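Side-chain contacts in inositol-1,4,5-trisphosphate 5-phosphatase 1 (Schizosaccharomyces pombe, PDB 1I9Z), which removes the 5-phosphate from soluble and lipid inositol phosphates, controlling phosphoinositide levels in membrane trafficking and signalling: residues K80-E83 with W84-C87; S38-T41 with K42-N45; Y174-R177 with D178-R182; D235-N238 with K239-T243. One frame throughout, in Å; residues are numbered along the deposited sequence.

Contact 1 (K80-E83 with W84-C87); sequences KRRE and WESC
Arg81 and Glu85, one helical turn apart, form an i to i+4 salt bridge on helix 78-94: Arg81 NE donates to Glu85 OE2 at 2.7 Å, with an N-H...O angle of 159°. The acceptor lies close to the guanidinium plane but is approached from above the carboxylate plane, and the two planes are 30° apart. Arg81 starts out opposite its own nitrogen and bends at chi3 (84°), which turns NE onto that oxygen. A water extends the charge network, donating to Glu85 OE1 at 2.7 Å and accepting from Arg81 NH2 and from Arg82 NE. The main chain supplies regular helical bonds, among them Glu85 N to Arg81 O at 2.9 Å. Packing is separate: Trp84 CD1 lies 3.2 Å from Lys80 O, while its indole meets Phe62 and Ala39. Beyond the helix, Ser107 bonds to Glu85 OE2 and Gln109 to Arg81 NH1, both from strand 102-110. With a leucine in place of Glu85, Arg81 NE, the water and the Ser107 hydroxyl would probably lose a shared acceptor, and the guanidinium would be less firmly held. The buried carboxylate, gripped by several donors, is therefore likely to stay ionised and to tie the helix to the sheet.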
loop_
_atom_site.group_PDB
_atom_site.type_symbol
_atom_site.label_atom_id
_atom_site.label_comp_id
_atom_site.label_asym_id
_atom_site.label_seq_id
_atom_site.Cartn_x
_atom_site.Cartn_y
_atom_site.Cartn_z
ATOM N N LYS A 80 -0.604 6.982 -21.503
ATOM C CA LYS A 80 -1.463 7.683 -20.548
ATOM C C LYS A 80 -0.865 7.560 -19.156
ATOM O O LYS A 80 -0.853 8.519 -18.407
ATOM C CB LYS A 80 -2.876 7.127 -20.583
ATOM C CG LYS A 80 -3.753 7.762 -21.706
ATOM C CD LYS A 80 -5.039 6.939 -21.908
ATOM C CE LYS A 80 -5.887 7.496 -23.059
ATOM N NZ LYS A 80 -6.445 8.849 -22.725
ATOM N N ARG A 81 -0.300 6.391 -18.859
ATOM C CA ARG A 81 0.344 6.208 -17.537
ATOM C C ARG A 81 1.518 7.210 -17.404
ATOM O O ARG A 81 1.694 7.869 -16.390
ATOM C CB ARG A 81 0.904 4.777 -17.411
ATOM C CG ARG A 81 1.557 4.628 -16.054
ATOM C CD ARG A 81 2.357 3.367 -16.025
ATOM N NE ARG A 81 3.682 3.619 -16.601
ATOM C CZ ARG A 81 4.222 2.838 -17.539
ATOM N NH1 ARG A 81 3.552 1.794 -18.015
ATOM N NH2 ARG A 81 5.464 3.063 -17.948
ATOM N N ARG A 82 2.303 7.373 -18.474
ATOM C CA ARG A 82 3.403 8.295 -18.388
ATOM C C ARG A 82 2.984 9.750 -18.217
ATOM O O ARG A 82 3.766 10.519 -17.674
ATOM C CB ARG A 82 4.322 8.141 -19.623
ATOM C CG ARG A 82 5.084 6.825 -19.525
ATOM C CD ARG A 82 5.974 6.479 -20.743
ATOM N NE ARG A 82 6.734 5.277 -20.367
ATOM C CZ ARG A 82 6.963 4.229 -21.153
ATOM N NH1 ARG A 82 6.477 4.222 -22.401
ATOM N NH2 ARG A 82 7.683 3.207 -20.678
ATOM N N GLU A 83 1.798 10.116 -18.688
ATOM C CA GLU A 83 1.313 11.511 -18.507
ATOM C C GLU A 83 1.062 11.735 -16.998
ATOM O O GLU A 83 1.349 12.785 -16.427
ATOM C CB GLU A 83 -0.000 11.710 -19.242
ATOM C CG GLU A 83 0.139 11.801 -20.775
ATOM C CD GLU A 83 -1.232 11.925 -21.438
ATOM O OE1 GLU A 83 -1.943 12.894 -21.099
ATOM O OE2 GLU A 83 -1.601 11.064 -22.273
ATOM N N TRP A 84 0.471 10.714 -16.358
ATOM C CA TRP A 84 0.235 10.797 -14.930
ATOM C C TRP A 84 1.570 10.853 -14.195
ATOM O O TRP A 84 1.726 11.641 -13.265
ATOM C CB TRP A 84 -0.600 9.568 -14.446
ATOM C CG TRP A 84 -1.999 9.742 -14.823
ATOM C CD1 TRP A 84 -2.686 9.073 -15.785
ATOM C CD2 TRP A 84 -2.928 10.613 -14.179
ATOM N NE1 TRP A 84 -4.008 9.448 -15.757
ATOM C CE2 TRP A 84 -4.181 10.409 -14.790
ATOM C CE3 TRP A 84 -2.815 11.552 -13.133
ATOM C CZ2 TRP A 84 -5.359 11.109 -14.401
ATOM C CZ3 TRP A 84 -3.995 12.248 -12.719
ATOM C CH2 TRP A 84 -5.244 12.010 -13.372
ATOM N N GLU A 85 2.529 10.015 -14.594
ATOM C CA GLU A 85 3.855 10.065 -13.954
ATOM C C GLU A 85 4.450 11.459 -14.034
ATOM O O GLU A 85 5.049 11.968 -13.075
ATOM C CB GLU A 85 4.877 9.097 -14.629
ATOM C CG GLU A 85 4.449 7.617 -14.462
ATOM C CD GLU A 85 5.322 6.636 -15.216
ATOM O OE1 GLU A 85 6.312 7.058 -15.848
ATOM O OE2 GLU A 85 5.026 5.431 -15.188
ATOM N N SER A 86 4.378 12.032 -15.234
ATOM C CA SER A 86 4.945 13.361 -15.405
ATOM C C SER A 86 4.182 14.351 -14.525
ATOM O O SER A 86 4.798 15.294 -13.955
ATOM C CB SER A 86 4.820 13.776 -16.910
ATOM O OG SER A 86 5.073 15.160 -17.039
ATOM N N CYS A 87 2.856 14.191 -14.436
ATOM C CA CYS A 87 2.091 15.128 -13.589
ATOM C C CYS A 87 2.447 15.018 -12.110
ATOM O O CYS A 87 2.610 16.024 -11.413
ATOM C CB CYS A 87 0.574 14.965 -13.751
ATOM S SG CYS A 87 -0.084 15.515 -15.329
HETATM O O HOH W 1 7.425 5.202 -17.409
#

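Contact 2 (S38-T41 with K42-N45); sequences SATT and KLEN
The carboxylate of Glu44 is the flat group that faces Thr41 across this turn: Glu44 OE2 comes within 2.7 Å of Thr41 O. As two acceptors they form no hydrogen bond, and so close an approach is doubtful as an attraction; the link is carried by a water, which donates to Glu44 OE2 at 2.9 Å and weakly meets Thr41 OG1. The chain folds into an inverse gamma turn centred on Lys42, closed by a weak bond from Leu43 N to Thr41 O at 2.8 Å, just before helix 44-47. An ST turn overlaps it: Thr40 OG1, swung opposite its own nitrogen (chi1 172°), accepts from Lys42 N at 3.0 Å with an angle of 163°. The same hydroxyl oxygen lies against the Lys42 side chain, which crosses Thr40 at about a right angle and then bends at chi2 and chi3, bringing NZ into a long salt bridge with Glu44 OE2. Leu43, at the N-cap position, turns inward to Leu91 of helix 78-94 and to Leu301, while Tyr303 OH bonds to Lys42 O. Leu43 CG and Leu43 CD1 each rest 3.5 Å from Thr40 O, and Leu43 CD2 is 4.1 Å from Thr40 CG2.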
loop_
_atom_site.group_PDB
_atom_site.type_symbol
_atom_site.label_atom_id
_atom_site.label_comp_id
_atom_site.label_asym_id
_atom_site.label_seq_id
_atom_site.Cartn_x
_atom_site.Cartn_y
_atom_site.Cartn_z
ATOM N N SER A 38 -8.600 12.366 -17.783
ATOM C CA SER A 38 -7.278 12.868 -18.172
ATOM C C SER A 38 -6.304 13.268 -17.081
ATOM O O SER A 38 -6.675 13.848 -16.089
ATOM C CB SER A 38 -7.445 14.106 -19.070
ATOM O OG SER A 38 -8.419 13.823 -20.053
ATOM N N ALA A 39 -5.032 13.012 -17.340
ATOM C CA ALA A 39 -3.938 13.359 -16.468
ATOM C C ALA A 39 -3.964 14.848 -16.211
ATOM O O ALA A 39 -4.261 15.627 -17.121
ATOM C CB ALA A 39 -2.622 12.999 -17.141
ATOM N N THR A 40 -3.626 15.269 -14.994
ATOM C CA THR A 40 -3.622 16.714 -14.680
ATOM C C THR A 40 -2.745 16.887 -13.463
ATOM O O THR A 40 -2.615 15.947 -12.674
ATOM C CB THR A 40 -5.075 17.219 -14.365
ATOM O OG1 THR A 40 -5.026 18.588 -13.882
ATOM C CG2 THR A 40 -5.758 16.323 -13.287
ATOM N N THR A 41 -2.137 18.070 -13.286
ATOM C CA THR A 41 -1.319 18.320 -12.113
ATOM C C THR A 41 -2.219 18.923 -11.048
ATOM O O THR A 41 -1.759 19.234 -9.971
ATOM C CB THR A 41 -0.224 19.375 -12.392
ATOM O OG1 THR A 41 -0.866 20.539 -12.938
ATOM C CG2 THR A 41 0.760 18.863 -13.444
ATOM N N LYS A 42 -3.492 19.087 -11.331
ATOM C CA LYS A 42 -4.366 19.711 -10.328
ATOM C C LYS A 42 -4.835 18.639 -9.329
ATOM O O LYS A 42 -6.018 18.324 -9.265
ATOM C CB LYS A 42 -5.591 20.363 -10.983
ATOM C CG LYS A 42 -5.250 21.445 -12.016
ATOM C CD LYS A 42 -4.880 22.714 -11.331
ATOM C CE LYS A 42 -3.432 22.726 -10.897
ATOM N NZ LYS A 42 -2.968 24.153 -10.622
ATOM N N LEU A 43 -3.890 18.193 -8.511
ATOM C CA LEU A 43 -4.130 17.147 -7.493
ATOM C C LEU A 43 -3.679 17.568 -6.122
ATOM O O LEU A 43 -3.474 16.734 -5.226
ATOM C CB LEU A 43 -3.302 15.919 -7.892
ATOM C CG LEU A 43 -3.388 15.433 -9.347
ATOM C CD1 LEU A 43 -2.346 14.319 -9.597
ATOM C CD2 LEU A 43 -4.810 14.872 -9.618
ATOM N N GLU A 44 -3.447 18.865 -5.915
ATOM C CA GLU A 44 -2.897 19.303 -4.620
ATOM C C GLU A 44 -3.647 18.787 -3.378
ATOM O O GLU A 44 -3.026 18.443 -2.368
ATOM C CB GLU A 44 -2.868 20.859 -4.577
ATOM C CG GLU A 44 -2.463 21.550 -5.934
ATOM C CD GLU A 44 -3.397 21.325 -7.194
ATOM O OE1 GLU A 44 -4.679 21.429 -7.191
ATOM O OE2 GLU A 44 -2.770 21.061 -8.257
ATOM N N ASN A 45 -4.961 18.819 -3.447
ATOM C CA ASN A 45 -5.829 18.404 -2.321
ATOM C C ASN A 45 -5.649 16.934 -2.004
ATOM O O ASN A 45 -5.883 16.478 -0.866
ATOM C CB ASN A 45 -7.303 18.701 -2.663
ATOM C CG ASN A 45 -7.600 20.223 -2.664
ATOM O OD1 ASN A 45 -8.635 20.695 -3.213
ATOM N ND2 ASN A 45 -6.677 21.008 -2.038
HETATM O O HOH W 2 -0.618 22.074 -9.894
#

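Contact 3 (Y174-R177 with D178-R182); sequences YDER and DHDYR
Tyr174 and Asp178 meet a turn apart, Asp178 OD1 lying at the edge of the tyrosine ring, 4.3 Å from CD1. A water draws Asp175 into the same group, donating to Asp175 OD1 at 2.8 Å and to Asp178 OD1 at 2.7 Å; it probably eases repulsion between two carboxylates 4.7 Å apart at these oxygens. Asp178 CG lies beside its own backbone nitrogen (chi1 -71°), which folds it back over Tyr174 O, 3.4 Å away; Asp180 repeats this posture over Glu176 O. The main-chain bonds beneath are those of a helix, with Asp178 N to Tyr174 O at 2.8 Å. This is helix 174-187, the crossover of a beta-alpha-beta unit between strands 158-166 and 201-205 in a DNase I-like fold. In the next shell, Tyr210 OH bonds to Asp178 OD2 and Ala168 N to Asp180 OD2. Replacing Asp178 by valine would be likely to leave the Tyr210 hydroxyl and the water each short of a partner. Tyr210 also makes a cation-pi contact with Arg177, whose NH2 bonds to Ala168 O and NH1 to Gly170 O, of the pocket holding inositol 1,4-bisphosphate; the Arg177 side chain is about 7 Å from this ligand.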
loop_
_atom_site.group_PDB
_atom_site.type_symbol
_atom_site.label_atom_id
_atom_site.label_comp_id
_atom_site.label_asym_id
_atom_site.label_seq_id
_atom_site.Cartn_x
_atom_site.Cartn_y
_atom_site.Cartn_z
ATOM N N TYR A 174 -18.959 -10.862 -3.794
ATOM C CA TYR A 174 -17.800 -10.753 -2.952
ATOM C C TYR A 174 -17.058 -12.089 -2.948
ATOM O O TYR A 174 -15.845 -12.098 -2.701
ATOM C CB TYR A 174 -18.143 -10.263 -1.524
ATOM C CG TYR A 174 -19.028 -11.193 -0.731
ATOM C CD1 TYR A 174 -18.498 -12.355 -0.159
ATOM C CD2 TYR A 174 -20.401 -10.946 -0.587
ATOM C CE1 TYR A 174 -19.334 -13.272 0.540
ATOM C CE2 TYR A 174 -21.238 -11.860 0.108
ATOM C CZ TYR A 174 -20.698 -13.014 0.652
ATOM O OH TYR A 174 -21.520 -13.992 1.244
ATOM N N ASP A 175 -17.715 -13.202 -3.290
ATOM C CA ASP A 175 -16.910 -14.463 -3.337
ATOM C C ASP A 175 -15.850 -14.334 -4.467
ATOM O O ASP A 175 -14.728 -14.835 -4.361
ATOM C CB ASP A 175 -17.759 -15.689 -3.664
ATOM C CG ASP A 175 -18.683 -16.081 -2.531
ATOM O OD1 ASP A 175 -18.379 -15.790 -1.362
ATOM O OD2 ASP A 175 -19.714 -16.720 -2.830
ATOM N N GLU A 176 -16.222 -13.672 -5.545
ATOM C CA GLU A 176 -15.244 -13.522 -6.635
ATOM C C GLU A 176 -14.102 -12.569 -6.187
ATOM O O GLU A 176 -12.941 -12.797 -6.530
ATOM C CB GLU A 176 -15.920 -13.004 -7.892
ATOM C CG GLU A 176 -14.926 -12.987 -9.085
ATOM C CD GLU A 176 -15.536 -12.473 -10.397
ATOM O OE1 GLU A 176 -16.773 -12.196 -10.443
ATOM O OE2 GLU A 176 -14.738 -12.336 -11.367
ATOM N N ARG A 177 -14.411 -11.483 -5.466
ATOM C CA ARG A 177 -13.323 -10.640 -4.967
ATOM C C ARG A 177 -12.441 -11.451 -4.009
ATOM O O ARG A 177 -11.211 -11.306 -3.966
ATOM C CB ARG A 177 -13.909 -9.408 -4.213
ATOM C CG ARG A 177 -14.617 -8.452 -5.182
ATOM C CD ARG A 177 -15.123 -7.217 -4.467
ATOM N NE ARG A 177 -16.532 -7.339 -4.005
ATOM C CZ ARG A 177 -17.601 -7.182 -4.819
ATOM N NH1 ARG A 177 -18.858 -7.241 -4.346
ATOM N NH2 ARG A 177 -17.440 -7.039 -6.131
ATOM N N ASP A 178 -13.045 -12.293 -3.175
ATOM C CA ASP A 178 -12.164 -13.046 -2.249
ATOM C C ASP A 178 -11.215 -13.974 -3.057
ATOM O O ASP A 178 -10.066 -14.169 -2.720
ATOM C CB ASP A 178 -13.006 -13.922 -1.301
ATOM C CG ASP A 178 -13.766 -13.134 -0.272
ATOM O OD1 ASP A 178 -14.531 -13.820 0.500
ATOM O OD2 ASP A 178 -13.646 -11.854 -0.171
ATOM N N HIS A 179 -11.764 -14.532 -4.127
ATOM C CA HIS A 179 -11.011 -15.418 -4.996
ATOM C C HIS A 179 -9.870 -14.608 -5.639
ATOM O O HIS A 179 -8.749 -15.117 -5.855
ATOM C CB HIS A 179 -11.925 -15.940 -6.082
ATOM C CG HIS A 179 -11.182 -16.625 -7.182
ATOM N ND1 HIS A 179 -11.073 -16.100 -8.456
ATOM C CD2 HIS A 179 -10.508 -17.796 -7.193
ATOM C CE1 HIS A 179 -10.369 -16.935 -9.215
ATOM N NE2 HIS A 179 -10.014 -17.971 -8.467
ATOM N N ASP A 180 -10.166 -13.354 -5.983
ATOM C CA ASP A 180 -9.139 -12.501 -6.592
ATOM C C ASP A 180 -8.008 -12.253 -5.599
ATOM O O ASP A 180 -6.822 -12.219 -5.955
ATOM C CB ASP A 180 -9.725 -11.131 -7.029
ATOM C CG ASP A 180 -10.578 -11.215 -8.260
ATOM O OD1 ASP A 180 -10.577 -12.266 -8.922
ATOM O OD2 ASP A 180 -11.300 -10.235 -8.579
ATOM N N TYR A 181 -8.360 -12.056 -4.331
ATOM C CA TYR A 181 -7.362 -11.885 -3.317
ATOM C C TYR A 181 -6.444 -13.096 -3.293
ATOM O O TYR A 181 -5.205 -12.977 -3.308
ATOM C CB TYR A 181 -8.021 -11.773 -1.913
ATOM C CG TYR A 181 -7.013 -11.976 -0.811
ATOM C CD1 TYR A 181 -6.150 -10.977 -0.446
ATOM C CD2 TYR A 181 -6.804 -13.263 -0.265
ATOM C CE1 TYR A 181 -5.072 -11.225 0.424
ATOM C CE2 TYR A 181 -5.752 -13.537 0.569
ATOM C CZ TYR A 181 -4.875 -12.504 0.908
ATOM O OH TYR A 181 -3.781 -12.755 1.640
ATOM N N ARG A 182 -7.048 -14.284 -3.251
ATOM C CA ARG A 182 -6.222 -15.480 -3.155
ATOM C C ARG A 182 -5.338 -15.672 -4.372
ATOM O O ARG A 182 -4.192 -16.096 -4.233
ATOM C CB ARG A 182 -7.097 -16.721 -2.974
ATOM C CG ARG A 182 -7.888 -16.684 -1.660
ATOM C CD ARG A 182 -8.563 -18.089 -1.463
ATOM N NE ARG A 182 -10.014 -18.028 -1.461
ATOM C CZ ARG A 182 -10.749 -17.971 -2.549
ATOM N NH1 ARG A 182 -10.157 -17.961 -3.717
ATOM N NH2 ARG A 182 -12.045 -17.940 -2.503
HETATM O O HOH W 3 -15.726 -16.025 -0.447
#

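Contact 4 (D235-N238 with K239-T243); sequences DQLN and KQMLT
Leu237 and Met241 cross obliquely one turn apart, the methionine sulfur SD resting 3.7 Å from Leu237 CG and its CG 3.8 Å from Leu237 CD1. Their first torsions converge: the leucine branch stands opposite its backbone nitrogen (chi1 179°), whereas Met241 CG lies beside its own (chi1 -73°), which runs the chain back along the helix towards Leu237. A second touch sets a methyl against an amide: Leu242 CD1 lies 3.7 Å from Asn238 ND2 and 3.8 Å from Asn238 OD1. Gln240 CG lies 3.3 Å from Gln236 O, and the chain then bends at chi2 before its amide oxygen goes on to Lys245. The helix starts with an N-cap: Asp235 OD2 accepts from Asn238 N at 2.8 Å, met from above the carboxylate plane, and its negative charge probably interacts favourably with this helix end. Helical bonds follow, as from Met241 N to Leu237 O at 2.8 Å. Asp235 also forms a salt bridge with Arg284. Helix 236-242 thus lies between two elements: Leu237 and Met241 touch Arg284 and Leu286 of strand 283-288, respectively, and Gln236, Lys239 and Gln240 pack on Tyr174 of helix 174-187.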
loop_
_atom_site.group_PDB
_atom_site.type_symbol
_atom_site.label_atom_id
_atom_site.label_comp_id
_atom_site.label_asym_id
_atom_site.label_seq_id
_atom_site.Cartn_x
_atom_site.Cartn_y
_atom_site.Cartn_z
ATOM N N ASP A 235 -20.479 -3.530 5.504
ATOM C CA ASP A 235 -19.386 -3.510 4.496
ATOM C C ASP A 235 -18.868 -4.922 4.272
ATOM O O ASP A 235 -18.500 -5.620 5.244
ATOM C CB ASP A 235 -18.260 -2.613 4.977
ATOM C CG ASP A 235 -17.016 -2.714 4.104
ATOM O OD1 ASP A 235 -17.079 -2.266 2.954
ATOM O OD2 ASP A 235 -15.999 -3.222 4.591
ATOM N N GLN A 236 -18.846 -5.345 3.004
ATOM C CA GLN A 236 -18.363 -6.722 2.663
ATOM C C GLN A 236 -16.897 -6.948 2.977
ATOM O O GLN A 236 -16.522 -8.016 3.429
ATOM C CB GLN A 236 -18.593 -6.989 1.177
ATOM C CG GLN A 236 -20.096 -7.087 0.803
ATOM C CD GLN A 236 -20.246 -7.051 -0.671
ATOM O OE1 GLN A 236 -19.256 -6.803 -1.391
ATOM N NE2 GLN A 236 -21.464 -7.296 -1.167
ATOM N N LEU A 237 -16.031 -5.948 2.785
ATOM C CA LEU A 237 -14.637 -6.220 3.081
ATOM C C LEU A 237 -14.393 -6.509 4.594
ATOM O O LEU A 237 -13.670 -7.473 4.953
ATOM C CB LEU A 237 -13.742 -5.053 2.638
ATOM C CG LEU A 237 -12.232 -5.306 2.963
ATOM C CD1 LEU A 237 -11.733 -6.567 2.223
ATOM C CD2 LEU A 237 -11.350 -4.143 2.512
ATOM N N ASN A 238 -14.971 -5.663 5.463
ATOM C CA ASN A 238 -14.856 -5.852 6.909
ATOM C C ASN A 238 -15.343 -7.248 7.284
ATOM O O ASN A 238 -14.690 -7.966 8.113
ATOM C CB ASN A 238 -15.703 -4.802 7.639
ATOM C CG ASN A 238 -15.762 -5.041 9.173
ATOM O OD1 ASN A 238 -14.767 -4.963 9.864
ATOM N ND2 ASN A 238 -16.939 -5.322 9.663
ATOM N N LYS A 239 -16.453 -7.639 6.681
ATOM C CA LYS A 239 -17.081 -8.940 6.995
ATOM C C LYS A 239 -16.141 -10.065 6.621
ATOM O O LYS A 239 -15.930 -10.951 7.455
ATOM C CB LYS A 239 -18.437 -9.111 6.290
ATOM C CG LYS A 239 -19.240 -10.411 6.630
ATOM C CD LYS A 239 -20.551 -10.431 5.753
ATOM C CE LYS A 239 -21.456 -11.672 5.865
ATOM N NZ LYS A 239 -22.286 -11.887 4.567
ATOM N N GLN A 240 -15.548 -10.018 5.419
ATOM C CA GLN A 240 -14.607 -11.086 4.981
ATOM C C GLN A 240 -13.257 -11.043 5.669
ATOM O O GLN A 240 -12.627 -12.098 5.843
ATOM C CB GLN A 240 -14.380 -11.077 3.487
ATOM C CG GLN A 240 -15.682 -11.128 2.703
ATOM C CD GLN A 240 -16.502 -12.344 3.053
ATOM O OE1 GLN A 240 -16.197 -13.474 2.638
ATOM N NE2 GLN A 240 -17.544 -12.123 3.815
ATOM N N MET A 241 -12.788 -9.871 6.077
ATOM C CA MET A 241 -11.532 -9.837 6.794
ATOM C C MET A 241 -11.732 -10.411 8.213
ATOM O O MET A 241 -10.821 -11.056 8.760
ATOM C CB MET A 241 -10.973 -8.405 6.892
ATOM C CG MET A 241 -10.414 -7.943 5.478
ATOM S SD MET A 241 -9.781 -6.296 5.570
ATOM C CE MET A 241 -8.422 -6.492 6.755
ATOM N N LEU A 242 -12.890 -10.160 8.810
ATOM C CA LEU A 242 -13.136 -10.648 10.170
ATOM C C LEU A 242 -13.029 -12.165 10.300
ATOM O O LEU A 242 -12.614 -12.696 11.363
ATOM C CB LEU A 242 -14.504 -10.170 10.676
ATOM C CG LEU A 242 -14.362 -8.683 11.083
ATOM C CD1 LEU A 242 -15.670 -8.190 11.676
ATOM C CD2 LEU A 242 -13.188 -8.480 12.119
ATOM N N THR A 243 -13.408 -12.857 9.245
ATOM C CA THR A 243 -13.323 -14.315 9.238
ATOM C C THR A 243 -11.954 -14.886 8.813
ATOM O O THR A 243 -11.788 -16.111 8.750
ATOM C CB THR A 243 -14.334 -14.852 8.278
ATOM O OG1 THR A 243 -13.852 -14.659 6.956
ATOM C CG2 THR A 243 -15.655 -14.095 8.426
#

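Along the chain the order is contact 2, contact 1, contact 3, contact 4, forming two pairs in space. Contacts 1 and 2, with centres 11 Å apart, meet where Trp84 CZ2 lies 3.4 Å from Ala39 CA, so the loop before helix 44-47 packs on helix 78-94, which lies beside the six-stranded sheet. Contacts 3 and 4, with centres 12 Å apart, join helices 174-187 and 236-242 beside the five-stranded sheet, linked by a probable hydrogen bond between Arg177 NH1 and Gln236 OE1. Contacts 1 and 4 have centres 34 Å apart, on opposite sides of the chain's centre. Both sheets of the catalytic domain are thus flanked, and Arg177 of contact 3 comes within about 7 Å of the bound inositol bisphosphate.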